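Local coordinates for protein myosin-I heavy chain (Dictyostelium discoideum, PDB 5EJR) that acts as an actin-based motor in early phagocytosis and adhesion, the part here being the second MyTH4-FERM unit at the end of its tail, at residues Y229-E234 and T271-D276; S256-T261 and E289-V294; S344-A349 and E391-E396. All blocks are in the same frame, centred on the assembly; numbering follows the deposited sequence. Where two conformers were deposited one is given.

Interaction 1 (Y229-E234 and T271-D276)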
# COMPACT_ATOMS: atom_id res chain seq x y z
N TYR A 229 -8.47 6.33 -5.89
CA TYR A 229 -9.02 5.77 -4.68
C TYR A 229 -9.12 4.24 -4.68
O TYR A 229 -9.81 3.69 -3.83
CB TYR A 229 -10.39 6.41 -4.41
CG TYR A 229 -10.33 7.93 -4.34
CD1 TYR A 229 -9.82 8.58 -3.21
CD2 TYR A 229 -10.76 8.72 -5.40
CE1 TYR A 229 -9.79 9.97 -3.12
CE2 TYR A 229 -10.69 10.12 -5.34
CZ TYR A 229 -10.21 10.74 -4.20
OH TYR A 229 -10.13 12.10 -4.12
N THR A 230 -8.41 3.55 -5.58
CA THR A 230 -8.50 2.08 -5.61
C THR A 230 -7.93 1.46 -4.33
O THR A 230 -6.80 1.77 -3.93
CB THR A 230 -7.87 1.52 -6.88
OG1 THR A 230 -8.54 2.09 -8.01
CG2 THR A 230 -7.96 -0.02 -6.96
N THR A 231 -8.71 0.57 -3.71
CA THR A 231 -8.23 -0.16 -2.53
C THR A 231 -7.50 -1.45 -2.95
O THR A 231 -7.69 -1.95 -4.07
CB THR A 231 -9.37 -0.53 -1.59
OG1 THR A 231 -10.25 -1.42 -2.27
CG2 THR A 231 -10.10 0.68 -1.02
N ILE A 232 -6.73 -2.01 -2.03
CA ILE A 232 -6.01 -3.27 -2.25
C ILE A 232 -7.03 -4.41 -2.49
O ILE A 232 -6.78 -5.28 -3.33
CB ILE A 232 -5.02 -3.49 -1.08
CG1 ILE A 232 -3.89 -2.42 -1.15
CG2 ILE A 232 -4.46 -4.94 -0.99
CD1 ILE A 232 -2.77 -2.57 -2.28
N ARG A 233 -8.22 -4.33 -1.85
CA ARG A 233 -9.27 -5.34 -2.03
C ARG A 233 -9.77 -5.34 -3.45
O ARG A 233 -9.91 -6.42 -4.03
CB ARG A 233 -10.42 -5.17 -1.03
CG ARG A 233 -11.50 -6.26 -1.12
CD ARG A 233 -11.00 -7.64 -0.66
NE ARG A 233 -10.70 -8.54 -1.78
CZ ARG A 233 -10.11 -9.73 -1.66
NH1 ARG A 233 -9.71 -10.17 -0.47
NH2 ARG A 233 -9.89 -10.48 -2.73
N GLU A 234 -10.00 -4.15 -4.03
CA GLU A 234 -10.45 -4.00 -5.42
C GLU A 234 -9.43 -4.50 -6.43
O GLU A 234 -9.83 -5.18 -7.37
CB GLU A 234 -10.88 -2.54 -5.74
CG GLU A 234 -12.10 -2.08 -4.95
CD GLU A 234 -12.37 -0.59 -4.90
OE1 GLU A 234 -11.42 0.21 -5.05
OE2 GLU A 234 -13.55 -0.21 -4.67
N THR A 271 -7.88 -2.86 3.07
CA THR A 271 -8.51 -1.53 3.16
C THR A 271 -7.58 -0.41 2.82
O THR A 271 -8.03 0.74 2.76
CB THR A 271 -9.14 -1.28 4.53
OG1 THR A 271 -8.15 -1.47 5.55
CG2 THR A 271 -10.40 -2.10 4.77
N ASP A 272 -6.28 -0.70 2.60
CA ASP A 272 -5.37 0.37 2.25
C ASP A 272 -5.64 0.83 0.80
O ASP A 272 -6.13 0.03 -0.02
CB ASP A 272 -3.91 -0.10 2.32
CG ASP A 272 -3.25 -0.24 3.68
OD1 ASP A 272 -3.93 0.01 4.71
OD2 ASP A 272 -2.04 -0.60 3.72
N MET A 273 -5.28 2.08 0.50
CA MET A 273 -5.33 2.68 -0.83
C MET A 273 -4.05 2.25 -1.48
O MET A 273 -2.99 2.45 -0.89
CB MET A 273 -5.34 4.22 -0.75
CG MET A 273 -6.55 4.78 -0.09
SD MET A 273 -8.03 3.95 -0.70
CE MET A 273 -9.09 5.30 -0.78
N ILE A 274 -4.13 1.66 -2.68
CA ILE A 274 -2.90 1.21 -3.38
C ILE A 274 -1.89 2.34 -3.58
O ILE A 274 -0.69 2.13 -3.34
CB ILE A 274 -3.18 0.43 -4.71
CG1 ILE A 274 -1.86 0.04 -5.41
CG2 ILE A 274 -4.13 1.20 -5.65
CD1 ILE A 274 -1.96 -1.10 -6.40
N TYR A 275 -2.37 3.56 -3.90
CA TYR A 275 -1.47 4.70 -4.08
C TYR A 275 -0.80 5.15 -2.77
O TYR A 275 0.36 5.56 -2.81
CB TYR A 275 -2.16 5.85 -4.81
CG TYR A 275 -2.18 5.68 -6.32
CD1 TYR A 275 -1.02 5.37 -7.03
CD2 TYR A 275 -3.34 5.88 -7.06
CE1 TYR A 275 -1.02 5.23 -8.41
CE2 TYR A 275 -3.36 5.75 -8.44
CZ TYR A 275 -2.19 5.43 -9.12
OH TYR A 275 -2.20 5.29 -10.48
N ASP A 276 -1.50 4.97 -1.61
CA ASP A 276 -0.89 5.28 -0.30
C ASP A 276 0.26 4.31 -0.01
O ASP A 276 1.28 4.72 0.53
CB ASP A 276 -1.92 5.27 0.83
CG ASP A 276 -2.86 6.47 0.87
OD1 ASP A 276 -2.52 7.51 0.25
OD2 ASP A 276 -3.92 6.38 1.54
O HOH W 1 -5.43 4.33 -4.31
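Thr230 O takes the N-H of Ile274 at 3.0 Å, and Ile232 N gives its hydrogen to Asp272 O at 2.9 Å, both bonds running nearly straight on from the carbonyl they meet. Between them Thr231 and Met273 face each other as a single beta bridge with CA atoms 4.4 Å apart. Thr230 O carries a second partner, a water that donates to it and accepts from Tyr275 N. Ile274 CG1 lies anti to its backbone N (chi1 178°), and this turns CG2 onto the same carbonyl, 3.2 Å from Thr230 O. The two isoleucines cross at about a right angle, with Ile232 CD1 lying 3.9 Å from Ile274 CB. Beside them, Ile232 CG1 runs along Asp272 CB. In one of its two deposited conformers, so with some doubt, Met273 CE comes to the edge of the Tyr229 ring, near its plane.

Thr231 and Met273 each hold the N-cap position of a helix, so the bridge ties together the starts of helices 232-243 and 274-283 in the ubiquitin-like first lobe of the FERM domain. At the first of these, Thr231 and Glu234 form a capping box. Thr231 OG1 sits between its own backbone N and carbonyl carbon (chi1 64°), where it accepts from Glu234 N at 3.3 Å; in return Glu234 OE1 takes Thr231 N at 3.0 Å, from 36° out of the carboxylate plane.

Farther out, Thr230 OG1 is hydrogen-bonded to Asn227 N, just before the segment. Tyr229 OH is hydrogen-bonded to Ile136 O at the end of MyTH4 helix 121-137, while Asp276 grips Arg188 in a salt bridge and also accepts from the backbone N-H groups of Lys189 and Met190.

Interaction 2 (S256-T261 and E289-V294). With EDO (1,2-ethanediol), chain C.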
# COMPACT_ATOMS: atom_id res chain seq x y z
N SER A 256 0.57 -9.31 -0.79
CA SER A 256 1.74 -9.05 0.04
C SER A 256 2.73 -8.12 -0.70
O SER A 256 2.86 -8.18 -1.93
CB SER A 256 2.43 -10.35 0.43
OG SER A 256 1.60 -11.09 1.32
N ALA A 257 3.42 -7.27 0.05
CA ALA A 257 4.47 -6.37 -0.46
C ALA A 257 5.75 -7.17 -0.27
O ALA A 257 6.07 -7.54 0.86
CB ALA A 257 4.53 -5.07 0.34
N VAL A 258 6.41 -7.52 -1.36
CA VAL A 258 7.62 -8.36 -1.33
C VAL A 258 8.87 -7.58 -1.75
O VAL A 258 8.86 -6.97 -2.81
CB VAL A 258 7.43 -9.62 -2.24
CG1 VAL A 258 8.70 -10.49 -2.29
CG2 VAL A 258 6.21 -10.45 -1.82
N ASN A 259 9.95 -7.63 -0.94
CA ASN A 259 11.26 -7.04 -1.24
C ASN A 259 12.30 -8.17 -1.12
O ASN A 259 12.54 -8.67 -0.02
CB ASN A 259 11.59 -5.87 -0.29
CG ASN A 259 12.83 -5.08 -0.66
OD1 ASN A 259 13.87 -5.64 -1.05
ND2 ASN A 259 12.76 -3.75 -0.51
N GLU A 260 12.87 -8.60 -2.24
CA GLU A 260 13.81 -9.71 -2.27
C GLU A 260 15.22 -9.40 -1.72
O GLU A 260 15.82 -10.28 -1.11
CB GLU A 260 13.90 -10.31 -3.67
CG GLU A 260 12.70 -11.18 -4.04
CD GLU A 260 12.68 -11.73 -5.45
OE1 GLU A 260 13.76 -11.90 -6.05
OE2 GLU A 260 11.56 -12.03 -5.94
N THR A 261 15.74 -8.18 -1.96
CA THR A 261 17.09 -7.82 -1.49
C THR A 261 17.11 -7.71 0.04
O THR A 261 18.06 -8.16 0.68
CB THR A 261 17.65 -6.59 -2.21
OG1 THR A 261 16.94 -5.43 -1.81
CG2 THR A 261 17.63 -6.73 -3.72
N GLU A 289 14.00 -3.09 -4.31
CA GLU A 289 12.67 -2.80 -4.85
C GLU A 289 11.54 -3.70 -4.29
O GLU A 289 11.70 -4.92 -4.21
CB GLU A 289 12.71 -2.90 -6.39
CG GLU A 289 11.74 -1.97 -7.09
CD GLU A 289 11.26 -2.40 -8.46
OE1 GLU A 289 10.71 -3.52 -8.58
OE2 GLU A 289 11.38 -1.59 -9.41
N PHE A 290 10.39 -3.09 -3.97
CA PHE A 290 9.19 -3.81 -3.53
C PHE A 290 8.30 -4.08 -4.73
O PHE A 290 8.21 -3.28 -5.66
CB PHE A 290 8.36 -3.01 -2.51
CG PHE A 290 8.81 -3.07 -1.07
CD1 PHE A 290 8.35 -4.06 -0.21
CD2 PHE A 290 9.66 -2.09 -0.54
CE1 PHE A 290 8.77 -4.11 1.12
CE2 PHE A 290 10.06 -2.13 0.79
CZ PHE A 290 9.62 -3.15 1.62
N TYR A 291 7.56 -5.19 -4.66
CA TYR A 291 6.54 -5.54 -5.64
C TYR A 291 5.37 -6.21 -4.95
O TYR A 291 5.53 -6.76 -3.87
CB TYR A 291 7.10 -6.37 -6.82
CG TYR A 291 7.56 -7.76 -6.45
CD1 TYR A 291 6.68 -8.84 -6.49
CD2 TYR A 291 8.90 -8.01 -6.15
CE1 TYR A 291 7.11 -10.13 -6.19
CE2 TYR A 291 9.34 -9.31 -5.86
CZ TYR A 291 8.44 -10.36 -5.89
OH TYR A 291 8.86 -11.64 -5.61
N PHE A 292 4.19 -6.11 -5.56
CA PHE A 292 2.96 -6.74 -5.07
C PHE A 292 2.86 -8.16 -5.61
O PHE A 292 3.07 -8.38 -6.81
CB PHE A 292 1.74 -5.96 -5.54
CG PHE A 292 1.55 -4.60 -4.94
CD1 PHE A 292 1.30 -4.44 -3.58
CD2 PHE A 292 1.55 -3.46 -5.74
CE1 PHE A 292 1.09 -3.19 -3.03
CE2 PHE A 292 1.36 -2.20 -5.18
CZ PHE A 292 1.11 -2.07 -3.84
N GLN A 293 2.51 -9.11 -4.73
CA GLN A 293 2.33 -10.50 -5.11
C GLN A 293 0.99 -11.05 -4.55
O GLN A 293 0.71 -10.88 -3.36
CB GLN A 293 3.54 -11.33 -4.66
CG GLN A 293 3.39 -12.86 -4.75
CD GLN A 293 4.48 -13.57 -3.98
OE1 GLN A 293 4.48 -13.62 -2.76
NE2 GLN A 293 5.42 -14.19 -4.67
N VAL A 294 0.17 -11.64 -5.41
CA VAL A 294 -1.08 -12.27 -5.01
C VAL A 294 -0.70 -13.57 -4.32
O VAL A 294 0.20 -14.29 -4.77
CB VAL A 294 -2.08 -12.46 -6.19
CG1 VAL A 294 -3.19 -13.47 -5.84
CG2 VAL A 294 -2.71 -11.12 -6.58
C1 EDO C . 4.29 -3.68 -7.93
O1 EDO C . 4.40 -5.01 -8.46
C2 EDO C . 4.55 -2.58 -8.99
O2 EDO C . 3.63 -1.51 -8.77
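Ser256 with Gln293 and Val258 with Tyr291 are antiparallel hydrogen-bonded pairs, Ala257 with Phe292 is the non-hydrogen-bonded pair between them, and the strand axes run 139° apart, a marked twist. The straightest of the four bonds joins Val258 N to Tyr291 O at 2.8 Å. Strand 290-296, the last of the ubiquitin-like FERM lobe, pairs with 253-259 on one edge and bonds to Arg215 of strand 211-215 on the other. Ethanediol, probably from the crystallisation liquor, accepts from Phe292 N and also bonds to Lys213 O, between strands 290-296 and 211-215.

On the face with Val258, Tyr291 and Gln293, the tyrosine CG lies between backbone N and carbonyl carbon (chi1 67°), which folds the ring back over the neighbouring strand. Val258 CB makes a CH-pi contact, 4.0 Å from the centroid of the Tyr291 ring, and Val258 CG1 leans on Tyr291 CZ at 3.6 Å. Val258 CG2 meets Gln293 OE1, whose hydrogen bond comes from Arg295. Arg215 makes a cation-pi contact with the tyrosine ring.

On the other face, Asn259 stands across the Phe290 ring, its amide plane almost perpendicular to it. Asn259 CB lies 3.7 Å from the centroid of the Phe290 ring, and Asn259 ND2 is 3.4 Å above that ring's plane toward the rim while donating to Lys287 O. Trp281 of helix 274-283 stacks on the same phenylalanine.

Tyr291 OH donates to Glu260 OE2 at 2.7 Å, on the lone pair away from the other oxygen. So short a bond from a neutral donor would tend to stabilise the ionised carboxylate of Glu260.

Interaction 3 (S344-A349 and E391-E396); sequences SSIIAA and ESQIFE
Ser345 O accepts the backbone N-H of Ala349 at 2.9 Å, one turn on in helix 341-355, and Gln393 CB of helix 383-394 rests 3.9 Å from that same oxygen. No hydrogen bond crosses between the two segments; the contact is made by side-chain flanks. Gln393 bends at its second torsion (chi2 -57°), which curls the amide back alongside the facing helix. Gln393 OE1 comes 3.3 Å from Ile346 CG1, the two side chains crossing at a slant, while Gln393 CG lies 3.9 Å from Ser345 CB. The serine hydroxyl bonds within its own helix, to Glu341 O. One turn further along helix 341-355, the small Ala349 lets the helices close in: its CB is 3.7 Å from Ile394 CG1 and 4.0 Å from Gln393 CB. With an alanine at Gln393, Ile346 CG1 and Ser345 CB would probably lose the glutamine's share of their cover, and a gap is likely to open between the helices. Leu412 of helix 402-416 touches Ile346 as well, and Leu362 meets Ile394. Such close helix-on-helix packing belongs to the all-helical middle lobe of FERM domains, in which these two helices lie.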
# COMPACT_ATOMS: atom_id res chain seq x y z
N SER A 344 10.38 -36.23 4.75
CA SER A 344 10.90 -35.37 3.68
C SER A 344 11.16 -36.16 2.42
O SER A 344 10.97 -35.64 1.32
CB SER A 344 12.19 -34.67 4.12
OG SER A 344 11.94 -33.73 5.15
N SER A 345 11.65 -37.39 2.57
CA SER A 345 11.94 -38.33 1.47
C SER A 345 10.63 -38.72 0.78
O SER A 345 10.60 -38.89 -0.43
CB SER A 345 12.61 -39.58 2.03
OG SER A 345 13.96 -39.27 2.33
N ILE A 346 9.53 -38.85 1.55
CA ILE A 346 8.20 -39.17 0.95
C ILE A 346 7.76 -37.95 0.13
O ILE A 346 7.27 -38.12 -0.99
CB ILE A 346 7.16 -39.56 2.06
CG1 ILE A 346 7.52 -40.93 2.67
CG2 ILE A 346 5.71 -39.60 1.50
CD1 ILE A 346 6.93 -41.23 4.12
N ILE A 347 7.98 -36.73 0.67
CA ILE A 347 7.61 -35.48 -0.02
C ILE A 347 8.41 -35.37 -1.30
O ILE A 347 7.84 -35.13 -2.36
CB ILE A 347 7.74 -34.23 0.90
CG1 ILE A 347 6.63 -34.27 2.01
CG2 ILE A 347 7.64 -32.92 0.08
CD1 ILE A 347 6.99 -33.44 3.34
N ALA A 348 9.73 -35.58 -1.20
CA ALA A 348 10.62 -35.53 -2.35
C ALA A 348 10.15 -36.55 -3.40
O ALA A 348 9.99 -36.16 -4.54
CB ALA A 348 12.05 -35.80 -1.90
N ALA A 349 9.76 -37.80 -2.98
CA ALA A 349 9.26 -38.82 -3.93
C ALA A 349 8.03 -38.38 -4.70
O ALA A 349 7.99 -38.57 -5.92
CB ALA A 349 9.02 -40.16 -3.23
N GLU A 391 15.04 -42.91 -3.23
CA GLU A 391 14.90 -44.10 -4.06
C GLU A 391 14.01 -45.16 -3.34
O GLU A 391 13.11 -45.72 -3.96
CB GLU A 391 16.30 -44.64 -4.42
CG GLU A 391 16.32 -45.95 -5.16
CD GLU A 391 17.76 -46.32 -5.44
OE1 GLU A 391 18.43 -46.77 -4.48
OE2 GLU A 391 18.28 -46.00 -6.54
N SER A 392 14.21 -45.34 -2.05
CA SER A 392 13.39 -46.28 -1.26
C SER A 392 11.88 -45.90 -1.21
O SER A 392 11.03 -46.77 -1.34
CB SER A 392 13.97 -46.46 0.14
OG SER A 392 15.19 -47.18 0.09
N GLN A 393 11.57 -44.61 -1.07
CA GLN A 393 10.17 -44.14 -1.02
C GLN A 393 9.48 -44.24 -2.37
O GLN A 393 8.27 -44.53 -2.43
CB GLN A 393 10.05 -42.74 -0.42
CG GLN A 393 10.55 -42.70 1.03
CD GLN A 393 9.82 -43.68 1.93
OE1 GLN A 393 8.61 -43.92 1.79
NE2 GLN A 393 10.56 -44.33 2.81
N ILE A 394 10.25 -44.03 -3.46
CA ILE A 394 9.77 -44.14 -4.84
C ILE A 394 9.25 -45.58 -5.10
O ILE A 394 8.21 -45.73 -5.76
CB ILE A 394 10.81 -43.62 -5.87
CG1 ILE A 394 10.90 -42.06 -5.77
CG2 ILE A 394 10.47 -44.07 -7.31
CD1 ILE A 394 12.00 -41.39 -6.58
N PHE A 395 9.92 -46.62 -4.52
CA PHE A 395 9.48 -48.03 -4.58
C PHE A 395 8.08 -48.23 -3.97
O PHE A 395 7.37 -49.16 -4.37
CB PHE A 395 10.44 -48.94 -3.80
CG PHE A 395 11.83 -49.11 -4.36
CD1 PHE A 395 12.04 -49.29 -5.72
CD2 PHE A 395 12.93 -49.17 -3.51
CE1 PHE A 395 13.33 -49.45 -6.23
CE2 PHE A 395 14.22 -49.32 -4.03
CZ PHE A 395 14.41 -49.46 -5.38
N GLU A 396 7.70 -47.39 -2.98
CA GLU A 396 6.41 -47.50 -2.30
C GLU A 396 5.32 -46.65 -2.94
O GLU A 396 4.17 -46.68 -2.50
CB GLU A 396 6.56 -47.21 -0.80
CG GLU A 396 7.34 -48.29 -0.07
CD GLU A 396 7.55 -48.07 1.41
OE1 GLU A 396 6.55 -47.97 2.15
OE2 GLU A 396 8.73 -48.05 1.84

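Beyond the MyTH4 helices the chain enters the FERM domain, and residue 229 opens interaction 1. Strand 256-259 opens interaction 2 before segment 271-276 returns to close the first loop; 289-294 then closes the second, so the two cross. Together they tie the two helix starts to the sheet of the ubiquitin-like lobe, and Phe292 joins them directly: its CE2 packs 3.7 Å from Ile274 CD1 and its CE1 4.0 Å from Ile232 CD1. Interaction 3 follows in series, closing a largely helical loop within the middle lobe. Its nearest atoms lie about 19 Å from interaction 2 and about 29 Å from interaction 1.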